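Side-chain contacts in twin-arginine translocation pathway signal (Rhodoferax ferrireducens, PDB 5IM2), which probably serves as the solute-binding component of a TRAP transporter, and holds a benzoate that stayed bound through purification: residues D155-D159 against T160-A164; A184-G188 against L189-G193; R192-T195 against R196-K200; P215-P218 against D219-K223; A230-W233 against E234-P237. All blocks are in the same frame, centred on the assembly; numbering follows the deposited sequence.

Interaction 1: residues D155-D159 against T160-A164; sequences DEFKD and TQVLA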
# COMPACT_ATOMS: atom_id res chain seq x y z
N ASP A 155 14.28 12.62 5.94
CA ASP A 155 13.57 13.50 6.86
C ASP A 155 12.05 13.35 6.78
O ASP A 155 11.35 13.88 7.64
CB ASP A 155 13.93 14.95 6.59
CG ASP A 155 13.61 15.35 5.18
OD1 ASP A 155 14.39 14.97 4.27
OD2 ASP A 155 12.57 16.00 4.98
N GLU A 156 11.52 12.65 5.77
CA GLU A 156 10.07 12.58 5.59
C GLU A 156 9.39 11.84 6.73
O GLU A 156 8.24 12.16 7.08
CB GLU A 156 9.72 11.91 4.25
CG GLU A 156 8.23 11.68 3.98
CD GLU A 156 7.86 11.87 2.50
OE1 GLU A 156 7.45 10.87 1.83
OE2 GLU A 156 8.00 13.01 2.01
N PHE A 157 10.06 10.85 7.31
CA PHE A 157 9.52 10.07 8.41
C PHE A 157 10.36 10.23 9.68
O PHE A 157 10.38 9.32 10.51
CB PHE A 157 9.43 8.59 8.05
CG PHE A 157 8.40 8.25 6.98
CD1 PHE A 157 7.04 8.28 7.25
CD2 PHE A 157 8.81 7.83 5.72
CE1 PHE A 157 6.11 7.93 6.29
CE2 PHE A 157 7.87 7.48 4.75
CZ PHE A 157 6.53 7.53 5.04
N LYS A 158 11.07 11.34 9.82
CA LYS A 158 12.07 11.45 10.88
C LYS A 158 11.45 11.52 12.26
O LYS A 158 12.19 11.41 13.26
CB LYS A 158 12.96 12.67 10.65
CG LYS A 158 12.23 14.01 10.72
CD LYS A 158 13.21 15.16 10.56
CE LYS A 158 12.56 16.49 10.90
NZ LYS A 158 12.50 17.40 9.72
N ASP A 159 10.13 11.66 12.35
CA ASP A 159 9.47 11.73 13.65
C ASP A 159 9.08 10.35 14.17
O ASP A 159 8.56 10.26 15.29
CB ASP A 159 8.26 12.68 13.60
CG ASP A 159 7.34 12.44 12.42
OD1 ASP A 159 7.69 11.65 11.53
OD2 ASP A 159 6.26 13.08 12.38
N THR A 160 9.41 9.28 13.44
CA THR A 160 9.27 7.92 13.93
C THR A 160 10.53 7.14 13.60
O THR A 160 11.42 7.61 12.89
CB THR A 160 8.03 7.21 13.35
OG1 THR A 160 8.12 7.07 11.91
CG2 THR A 160 6.74 7.95 13.77
N GLN A 161 10.59 5.93 14.14
CA GLN A 161 11.59 4.94 13.75
C GLN A 161 10.94 4.03 12.71
O GLN A 161 10.09 3.20 13.04
CB GLN A 161 12.08 4.19 14.99
CG GLN A 161 13.02 3.05 14.74
CD GLN A 161 14.34 3.45 14.14
OE1 GLN A 161 14.97 2.65 13.45
NE2 GLN A 161 14.78 4.66 14.40
N VAL A 162 11.31 4.19 11.44
CA VAL A 162 10.72 3.37 10.40
C VAL A 162 11.39 2.00 10.39
O VAL A 162 12.62 1.88 10.25
CB VAL A 162 10.80 4.04 9.03
CG1 VAL A 162 10.27 3.13 7.90
CG2 VAL A 162 9.94 5.31 9.07
N LEU A 163 10.58 0.98 10.56
CA LEU A 163 11.03 -0.40 10.54
C LEU A 163 10.99 -1.01 9.16
O LEU A 163 11.84 -1.86 8.85
CB LEU A 163 10.17 -1.23 11.49
CG LEU A 163 10.00 -0.69 12.91
CD1 LEU A 163 9.21 -1.67 13.80
CD2 LEU A 163 11.33 -0.38 13.57
N ALA A 164 10.02 -0.64 8.31
CA ALA A 164 9.88 -1.20 6.97
C ALA A 164 8.98 -0.30 6.14
O ALA A 164 8.17 0.47 6.67
CB ALA A 164 9.34 -2.63 7.01
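Thr160 closes a type I beta turn on Phe157, its backbone N donating to Phe157 O at 3.1 Å. OG1 of Thr160 lies 3.5 Å from the same Phe157 O, at most a weak bond. With chi1 at 62°, the hydroxyl sits between the backbone N and the carbonyl carbon, and its stronger partner is the hydroxyl of Tyr101, which also bonds Asp159 OD1. Short polar side chains thus suit the exit of the turn, since one tyrosine can tie both residues down.

Two residues on, Val162 turns back toward the turn. Its CG2 meets Phe157 CB at 3.5 Å and Phe157 CG at 3.9 Å, so the valine rests against the root of the aromatic side chain and the two cross obliquely. A beta-branched residue fits here because one methyl can reach the phenylalanine while the backbone stays extended. Leu163 and Ala164 then both face Leu265, a classic beta bulge.

The Phe157 ring runs on past this contact to stack with Phe123. Strand 161-167 forms one margin of the five-stranded sheet, antiparallel to strand 262-267, where Val162 touches Val264; on helix 138-152, Met149 packs against Phe157 and Trp146 against Val162.

Interaction 2: residues A184-G188 against L189-G193; sequences ADLKG and LKMRG. With BEZ (benzoic acid), chain B.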
# COMPACT_ATOMS: atom_id res chain seq x y z
N ALA A 184 -12.53 4.51 -21.50
CA ALA A 184 -13.84 5.15 -21.65
C ALA A 184 -14.90 4.51 -20.77
O ALA A 184 -15.90 5.16 -20.45
CB ALA A 184 -14.31 5.09 -23.10
N ASP A 185 -14.72 3.25 -20.37
CA ASP A 185 -15.71 2.60 -19.53
C ASP A 185 -15.73 3.16 -18.12
O ASP A 185 -16.68 2.92 -17.37
CB ASP A 185 -15.45 1.08 -19.52
CG ASP A 185 -15.78 0.41 -20.87
OD1 ASP A 185 -16.74 0.86 -21.54
OD2 ASP A 185 -15.11 -0.58 -21.27
N LEU A 186 -14.75 3.96 -17.77
CA LEU A 186 -14.69 4.57 -16.44
C LEU A 186 -15.38 5.91 -16.36
O LEU A 186 -15.49 6.46 -15.26
CB LEU A 186 -13.25 4.76 -16.00
CG LEU A 186 -12.54 3.44 -15.65
CD1 LEU A 186 -11.09 3.63 -15.76
CD2 LEU A 186 -12.85 2.97 -14.26
N LYS A 187 -15.78 6.47 -17.50
CA LYS A 187 -16.30 7.83 -17.54
C LYS A 187 -17.47 7.97 -16.59
O LYS A 187 -18.45 7.22 -16.69
CB LYS A 187 -16.75 8.18 -18.96
CG LYS A 187 -15.64 8.47 -19.95
CD LYS A 187 -16.19 9.22 -21.15
CE LYS A 187 -15.16 9.39 -22.25
NZ LYS A 187 -15.79 9.90 -23.50
N GLY A 188 -17.38 8.93 -15.68
CA GLY A 188 -18.46 9.27 -14.78
C GLY A 188 -18.69 8.27 -13.66
O GLY A 188 -19.55 8.52 -12.82
N LEU A 189 -17.98 7.15 -13.63
CA LEU A 189 -18.09 6.23 -12.50
C LEU A 189 -17.45 6.81 -11.25
O LEU A 189 -16.33 7.33 -11.29
CB LEU A 189 -17.41 4.90 -12.79
CG LEU A 189 -18.00 4.00 -13.89
CD1 LEU A 189 -17.32 2.63 -13.86
CD2 LEU A 189 -19.50 3.84 -13.75
N LYS A 190 -18.15 6.67 -10.13
CA LYS A 190 -17.60 7.04 -8.83
C LYS A 190 -16.70 5.90 -8.36
O LYS A 190 -17.18 4.84 -7.97
CB LYS A 190 -18.72 7.30 -7.83
CG LYS A 190 -19.50 8.57 -8.08
CD LYS A 190 -20.68 8.69 -7.14
CE LYS A 190 -21.66 7.50 -7.27
NZ LYS A 190 -22.97 7.71 -6.56
N MET A 191 -15.38 6.13 -8.39
CA MET A 191 -14.37 5.11 -8.13
C MET A 191 -13.51 5.48 -6.93
O MET A 191 -12.91 6.55 -6.91
CB MET A 191 -13.48 4.93 -9.36
CG MET A 191 -14.21 4.33 -10.55
SD MET A 191 -14.81 2.63 -10.30
CE MET A 191 -13.25 1.77 -10.09
N ARG A 192 -13.39 4.55 -5.99
CA ARG A 192 -12.54 4.75 -4.81
C ARG A 192 -11.07 4.52 -5.13
O ARG A 192 -10.70 3.54 -5.80
CB ARG A 192 -12.97 3.81 -3.68
CG ARG A 192 -12.13 3.89 -2.43
CD ARG A 192 -10.91 2.94 -2.47
NE ARG A 192 -10.16 3.04 -1.23
CZ ARG A 192 -9.07 2.32 -0.94
NH1 ARG A 192 -8.58 1.43 -1.82
NH2 ARG A 192 -8.48 2.51 0.22
N GLY A 193 -10.22 5.39 -4.58
CA GLY A 193 -8.80 5.13 -4.48
C GLY A 193 -8.31 5.39 -3.07
O GLY A 193 -8.94 6.09 -2.27
C BEZ B . -6.10 0.03 0.26
O1 BEZ B . -6.29 0.16 -0.98
O2 BEZ B . -6.49 0.94 1.04
C1 BEZ B . -5.45 -1.20 0.80
C2 BEZ B . -5.23 -1.32 2.17
C3 BEZ B . -4.64 -2.49 2.66
C4 BEZ B . -4.28 -3.50 1.78
C5 BEZ B . -4.48 -3.36 0.42
C6 BEZ B . -5.07 -2.20 -0.07
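Leu186 and Leu189 mark the ends of a type II beta turn, a local contact that leads the chain from a 3-10 segment into strand 190-193 of the six-stranded sheet, the strand that carries Arg192 of the benzoate pocket. Leu189 N donates to Leu186 O at 3.1 Å with an N-H...O angle of 155°. Gly188 takes the third place of the turn with phi at 74°, a positive value that favours glycine because a side chain would collide with its own backbone.

Leu189 lays its side chain back over the Asp185-Leu186 backbone. Its CG stands anti to the carbonyl carbon (chi1 -66°), which carries CD1 to within 3.6 Å of Asp185 O, while CB lies 3.5 Å from Leu186 O. CD2 of Leu186 approaches Leu189 CD1 loosely, at 4.5 Å, and comes nearer to Met191 CG, at 4.2 Å. The side chains of Leu186 and Met191 cross at about a right angle, and bends at chi2 and chi3 turn the methionine thioether back instead of extending it. Flexible, unbranched methionine can take this shape. Phe173 of the sheet touches both residues, and helix 196-205 adds Leu205 against Leu186 and Leu202 against Met191.

The chemistry is divided accordingly: a directional backbone bond fixes the path of the turn, while apolar contacts that demand little angular precision join it to sheet and helix, consistent with a firm start for the strand that presents Arg192 to the ligand.

Interaction 3: residues R192-T195 against R196-K200; sequences RGPT and RQVTK. With BEZ (benzoic acid), chain B.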
# COMPACT_ATOMS: atom_id res chain seq x y z
N ARG A 192 -13.39 4.55 -5.99
CA ARG A 192 -12.54 4.75 -4.81
C ARG A 192 -11.07 4.52 -5.13
O ARG A 192 -10.70 3.54 -5.80
CB ARG A 192 -12.97 3.81 -3.68
CG ARG A 192 -12.13 3.89 -2.43
CD ARG A 192 -10.91 2.94 -2.47
NE ARG A 192 -10.16 3.04 -1.23
CZ ARG A 192 -9.07 2.32 -0.94
NH1 ARG A 192 -8.58 1.43 -1.82
NH2 ARG A 192 -8.48 2.51 0.22
N GLY A 193 -10.22 5.39 -4.58
CA GLY A 193 -8.80 5.13 -4.48
C GLY A 193 -8.31 5.39 -3.07
O GLY A 193 -8.94 6.09 -2.27
N PRO A 194 -7.13 4.86 -2.75
CA PRO A 194 -6.62 4.96 -1.38
C PRO A 194 -5.88 6.25 -1.04
O PRO A 194 -5.84 6.63 0.14
CB PRO A 194 -5.67 3.75 -1.29
CG PRO A 194 -5.16 3.57 -2.73
CD PRO A 194 -6.36 3.91 -3.57
N THR A 195 -5.29 6.92 -2.04
CA THR A 195 -4.43 8.07 -1.82
C THR A 195 -4.64 9.09 -2.94
O THR A 195 -5.15 8.75 -4.01
CB THR A 195 -2.98 7.66 -1.83
OG1 THR A 195 -2.65 7.27 -3.17
CG2 THR A 195 -2.72 6.50 -0.87
N ARG A 196 -4.14 10.31 -2.73
CA ARG A 196 -4.33 11.37 -3.74
C ARG A 196 -3.66 11.04 -5.08
O ARG A 196 -4.16 11.44 -6.13
CB ARG A 196 -3.83 12.71 -3.18
CG ARG A 196 -2.33 12.92 -3.25
CD ARG A 196 -1.92 14.35 -2.89
NE ARG A 196 -0.47 14.52 -3.02
CZ ARG A 196 0.15 15.67 -3.29
NH1 ARG A 196 -0.54 16.79 -3.47
NH2 ARG A 196 1.47 15.69 -3.38
N GLN A 197 -2.51 10.33 -5.11
CA GLN A 197 -1.97 10.05 -6.44
C GLN A 197 -2.84 9.06 -7.19
O GLN A 197 -2.92 9.13 -8.41
CB GLN A 197 -0.52 9.53 -6.40
CG GLN A 197 0.53 10.56 -6.13
CD GLN A 197 0.35 11.85 -6.85
OE1 GLN A 197 0.04 11.87 -8.05
NE2 GLN A 197 0.61 12.94 -6.16
N VAL A 198 -3.48 8.11 -6.51
CA VAL A 198 -4.33 7.18 -7.23
C VAL A 198 -5.62 7.87 -7.66
O VAL A 198 -6.13 7.63 -8.76
CB VAL A 198 -4.59 5.93 -6.38
CG1 VAL A 198 -5.41 4.89 -7.14
CG2 VAL A 198 -3.27 5.34 -5.90
N THR A 199 -6.16 8.75 -6.80
CA THR A 199 -7.39 9.46 -7.20
C THR A 199 -7.11 10.46 -8.30
O THR A 199 -7.96 10.65 -9.19
CB THR A 199 -8.06 10.15 -6.01
OG1 THR A 199 -7.18 11.10 -5.41
CG2 THR A 199 -8.55 9.15 -4.98
N LYS A 200 -5.91 11.04 -8.33
CA LYS A 200 -5.54 11.90 -9.46
C LYS A 200 -5.51 11.11 -10.76
O LYS A 200 -6.01 11.59 -11.80
CB LYS A 200 -4.20 12.56 -9.18
CG LYS A 200 -4.32 13.70 -8.19
CD LYS A 200 -2.98 14.33 -7.90
CE LYS A 200 -3.07 15.24 -6.66
NZ LYS A 200 -4.17 16.24 -6.78
C BEZ B . -6.10 0.03 0.26
O1 BEZ B . -6.29 0.16 -0.98
O2 BEZ B . -6.49 0.94 1.04
C1 BEZ B . -5.45 -1.20 0.80
C2 BEZ B . -5.23 -1.32 2.17
C3 BEZ B . -4.64 -2.49 2.66
C4 BEZ B . -4.28 -3.50 1.78
C5 BEZ B . -4.48 -3.36 0.42
C6 BEZ B . -5.07 -2.20 -0.07
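Thr195 is the N-cap residue of helix 196-205, in the beta-alpha-beta unit built from strand 190-193, this helix and strand 208-211. Its carbonyl oxygen starts the helical bonding: Thr199 N donates to Thr195 O at 3.0 Å, and Val198 N makes a weak, badly angled bond to the same atom. The OG1 of Thr195 is instead engaged by Glu130, and rests 3.4 Å from Val198 CG2.

The tight link between strand and helix is consistent with the residues found here. At Gly193 a CB would fall about 3.2 Å from Thr199 CG2, so glycine lets the helix come close. Pro194 sets its CD 3.8 Å from Val198 CG1, the ring set across the valine.

On the pocket side of the same connection, Arg192 grips the benzoate with a pair of nearly straight hydrogen bonds: NH1 to O1 at 2.8 Å (171°) and NH2 to O2 at 2.7 Å (169°), with the carboxylate carbon in the guanidinium plane. A bend at chi2 (-88°) turns the otherwise extended chain toward the ligand. Met212 O and Ala230 O also accept from the guanidinium, and Pro194 CA covers part of one face at 3.5 Å. With a leucine in place of Arg192, the benzoate carboxylate would probably lose both bonds and its countercharge, and the two backbone carbonyls a donor each. Pro194 CB lies 3.7 Å from benzoate O1.

Interaction 4: residues P215-P218 against D219-K223; sequences PAIP and DALSK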
# COMPACT_ATOMS: atom_id res chain seq x y z
N PRO A 215 -11.35 0.21 5.29
CA PRO A 215 -12.53 -0.29 6.03
C PRO A 215 -13.82 0.40 5.66
O PRO A 215 -14.89 -0.16 5.94
CB PRO A 215 -12.17 -0.04 7.50
CG PRO A 215 -10.70 0.19 7.51
CD PRO A 215 -10.40 0.85 6.20
N ALA A 216 -13.75 1.60 5.05
CA ALA A 216 -14.92 2.38 4.66
C ALA A 216 -15.56 1.86 3.38
O ALA A 216 -16.65 2.31 3.02
CB ALA A 216 -14.51 3.85 4.48
N ILE A 217 -14.93 0.92 2.67
CA ILE A 217 -15.35 0.61 1.31
C ILE A 217 -16.68 -0.13 1.32
O ILE A 217 -17.56 0.22 0.52
CB ILE A 217 -14.26 -0.17 0.55
CG1 ILE A 217 -13.12 0.78 0.20
CG2 ILE A 217 -14.80 -0.77 -0.74
CD1 ILE A 217 -11.88 0.09 -0.31
N PRO A 218 -16.89 -1.13 2.19
CA PRO A 218 -18.19 -1.82 2.19
C PRO A 218 -19.39 -0.90 2.40
O PRO A 218 -20.38 -1.00 1.66
CB PRO A 218 -18.03 -2.82 3.35
CG PRO A 218 -16.61 -3.11 3.40
CD PRO A 218 -15.90 -1.84 3.03
N ASP A 219 -19.36 -0.03 3.42
CA ASP A 219 -20.49 0.86 3.67
C ASP A 219 -20.70 1.81 2.50
O ASP A 219 -21.84 2.18 2.20
CB ASP A 219 -20.27 1.65 4.96
CG ASP A 219 -21.25 2.84 5.12
OD1 ASP A 219 -22.35 2.64 5.68
OD2 ASP A 219 -20.91 3.97 4.70
N ALA A 220 -19.63 2.17 1.80
CA ALA A 220 -19.78 3.04 0.64
C ALA A 220 -20.34 2.28 -0.56
O ALA A 220 -21.21 2.80 -1.28
CB ALA A 220 -18.45 3.69 0.29
N LEU A 221 -19.88 1.06 -0.79
CA LEU A 221 -20.47 0.25 -1.85
C LEU A 221 -21.95 0.02 -1.58
O LEU A 221 -22.78 0.12 -2.49
CB LEU A 221 -19.73 -1.09 -1.98
CG LEU A 221 -18.42 -1.08 -2.82
CD1 LEU A 221 -17.76 -2.44 -2.75
CD2 LEU A 221 -18.62 -0.70 -4.27
N SER A 222 -22.32 -0.23 -0.32
CA SER A 222 -23.70 -0.61 -0.04
C SER A 222 -24.64 0.58 -0.08
O SER A 222 -25.77 0.46 -0.56
CB SER A 222 -23.77 -1.29 1.33
OG SER A 222 -23.11 -2.53 1.28
N LYS A 223 -24.22 1.73 0.45
CA LYS A 223 -25.09 2.89 0.35
C LYS A 223 -25.02 3.54 -1.02
O LYS A 223 -25.84 4.41 -1.31
CB LYS A 223 -24.77 3.91 1.47
CG LYS A 223 -23.44 4.67 1.37
CD LYS A 223 -23.21 5.47 2.67
CE LYS A 223 -21.87 6.19 2.71
NZ LYS A 223 -21.73 6.87 4.04
O HOH W 1 -17.70 0.12 5.68
O HOH W 2 -18.17 4.37 3.92
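Ala216 O is gripped twice: Ala220 N donates to it at 3.2 Å, and a water donates to it at 2.7 Å. That water gives its other hydrogen to Asp219 OD2, 2.9 Å away, and so ties the aspartate carboxylate back to the backbone of Ala216. A second water does similar work one step earlier. It accepts from Asp219 N at 2.8 Å and donates to Pro215 O, bridging a carbonyl and an amide four residues apart where an alpha-helix would have a direct bond.

Direct bonds take over along helix 217-223. Leu221 N meets Ile217 O at 2.8 Å in a nearly straight line (169°), and Ser222 N reaches Pro218 O at 2.9 Å. The Ser222 hydroxyl, held beside its own backbone N (chi1 -68°), also lies near Pro218 O. Proline is tolerated at position 218, near the helix start, where its missing N-H breaks none of these bonds. This helix belongs to the crossover from strand 208-211 to strand 228-232, which are parallel in the six-stranded sheet with strand 190-193 between them.

On its buried side, Ile217 and Leu221 lie side by side and point the same way, CG2 of the isoleucine 3.9 Å from CD1 of the leucine. One turn apart, such branched apolar residues form a common surface for helix 241-244, where Val241 touches Ile217 and Leu244 touches Leu221. On the exposed side, Lys223 NZ and Asp219 OD2 form a salt bridge at 3.1 Å, its hydrogen bond weak.

Interaction 5: residues A230-W233 against E234-P237; sequences ALPW and EVVP. With BEZ (benzoic acid), chain B.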
# COMPACT_ATOMS: atom_id res chain seq x y z
N ALA A 230 -10.64 0.72 -6.54
CA ALA A 230 -9.32 0.24 -6.91
C ALA A 230 -8.72 -0.45 -5.69
O ALA A 230 -8.59 0.17 -4.64
CB ALA A 230 -8.45 1.42 -7.37
N LEU A 231 -8.39 -1.74 -5.82
CA LEU A 231 -7.76 -2.53 -4.76
C LEU A 231 -6.89 -3.58 -5.42
O LEU A 231 -7.26 -4.09 -6.49
CB LEU A 231 -8.77 -3.27 -3.89
CG LEU A 231 -9.78 -2.49 -3.07
CD1 LEU A 231 -10.94 -3.36 -2.62
CD2 LEU A 231 -9.02 -1.90 -1.92
N PRO A 232 -5.82 -4.02 -4.77
CA PRO A 232 -5.18 -5.27 -5.22
C PRO A 232 -6.06 -6.46 -4.85
O PRO A 232 -6.93 -6.39 -3.99
CB PRO A 232 -3.87 -5.29 -4.44
CG PRO A 232 -4.25 -4.62 -3.14
CD PRO A 232 -5.21 -3.52 -3.52
N TRP A 233 -5.76 -7.60 -5.49
CA TRP A 233 -6.55 -8.81 -5.30
C TRP A 233 -6.50 -9.32 -3.87
O TRP A 233 -7.50 -9.84 -3.36
CB TRP A 233 -6.07 -9.93 -6.23
CG TRP A 233 -6.74 -9.98 -7.57
CD1 TRP A 233 -6.14 -9.89 -8.79
CD2 TRP A 233 -8.14 -10.12 -7.83
NE1 TRP A 233 -7.07 -9.97 -9.80
CE2 TRP A 233 -8.31 -10.10 -9.24
CE3 TRP A 233 -9.27 -10.24 -7.02
CZ2 TRP A 233 -9.56 -10.24 -9.84
CZ3 TRP A 233 -10.51 -10.37 -7.62
CH2 TRP A 233 -10.64 -10.37 -9.02
N GLU A 234 -5.34 -9.18 -3.20
CA GLU A 234 -5.12 -9.92 -1.97
C GLU A 234 -6.09 -9.48 -0.86
O GLU A 234 -6.48 -10.31 -0.03
CB GLU A 234 -3.66 -9.78 -1.53
CG GLU A 234 -3.23 -8.39 -1.15
CD GLU A 234 -3.51 -8.00 0.30
OE1 GLU A 234 -3.73 -8.89 1.18
OE2 GLU A 234 -3.52 -6.76 0.54
N VAL A 235 -6.50 -8.20 -0.86
CA VAL A 235 -7.29 -7.65 0.24
C VAL A 235 -8.77 -7.85 0.02
O VAL A 235 -9.55 -7.70 0.97
CB VAL A 235 -6.96 -6.16 0.44
CG1 VAL A 235 -7.53 -5.30 -0.68
CG2 VAL A 235 -7.42 -5.70 1.82
N VAL A 236 -9.17 -8.23 -1.19
CA VAL A 236 -10.59 -8.18 -1.56
C VAL A 236 -11.44 -9.03 -0.63
O VAL A 236 -12.49 -8.55 -0.17
CB VAL A 236 -10.73 -8.58 -3.04
CG1 VAL A 236 -12.14 -9.10 -3.40
CG2 VAL A 236 -10.32 -7.44 -3.92
N PRO A 237 -11.08 -10.28 -0.33
CA PRO A 237 -11.96 -11.08 0.53
C PRO A 237 -12.06 -10.57 1.96
O PRO A 237 -13.06 -10.87 2.62
CB PRO A 237 -11.33 -12.47 0.50
CG PRO A 237 -10.33 -12.45 -0.60
CD PRO A 237 -9.93 -11.05 -0.84
C BEZ B . -6.10 0.03 0.26
O1 BEZ B . -6.29 0.16 -0.98
O2 BEZ B . -6.49 0.94 1.04
C1 BEZ B . -5.45 -1.20 0.80
C2 BEZ B . -5.23 -1.32 2.17
C3 BEZ B . -4.64 -2.49 2.66
C4 BEZ B . -4.28 -3.50 1.78
C5 BEZ B . -4.48 -3.36 0.42
C6 BEZ B . -5.07 -2.20 -0.07
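Leu231 meets Val235 where strand 228-232 of the six-stranded sheet runs out toward a 3-10 segment, at the benzoate pocket. Four side chains make the first shell. Pro232 CD, 3.7 Å from benzoate C6, and Glu234 OE2, 3.5 Å from C5, come in beside the rim, close to the ring plane, where C-H groups can accept a carboxylate oxygen as neighbour. Val235 CB, 3.7 Å from C5, stands more than 3 Å out of that plane, and Leu231 CD2 lies 3.5 Å from carboxylate O1. Rigid proline and branched valine suit the ring, giving it contact without flexing. An alanine in place of Pro232 would remove CG and CD, would probably leave a gap beside C5 and C6, and is likely to free the backbone there.

Within this layer, Leu231 CD2 meets Val235 CG1 at 3.9 Å. Glu234 folds back at chi2 (86°); Asn62 holds OE1 and Gln299 holds OE2, consistent with a carboxylate fixed beside the ring. The turn is fastened by Val236 N donating to Trp233 O at 3.2 Å (161°). The Trp233 side chain is anchored elsewhere, NE1 bonded to Glu250 and ring edge-to-face with His174. Val236 CG2 tucks in 3.5 Å from Pro232 O.

Interactions 2, 3 and 5 all reach the bound benzoate, and interaction 4 stands close by, with the Ile217 side chain about 6 Å from the benzoate. Interactions 2 and 3 share Arg192 and Gly193 of strand 190-193. The neighbouring strand brings in interaction 5, where Arg192 O and Ala230 N lie 2.9 Å apart, probably hydrogen-bonded. Ile217 CD1 of interaction 4 packs 3.5 Å from Arg192 NE and 3.8 Å from Leu231 CD2, so it backs both the carboxylate clamp and the apolar wall. Interaction 1 belongs to the other sheet and touches none of these; its nearest atoms are about 9 Å from those of interaction 3, and its centre lies 35 Å from that of interaction 2.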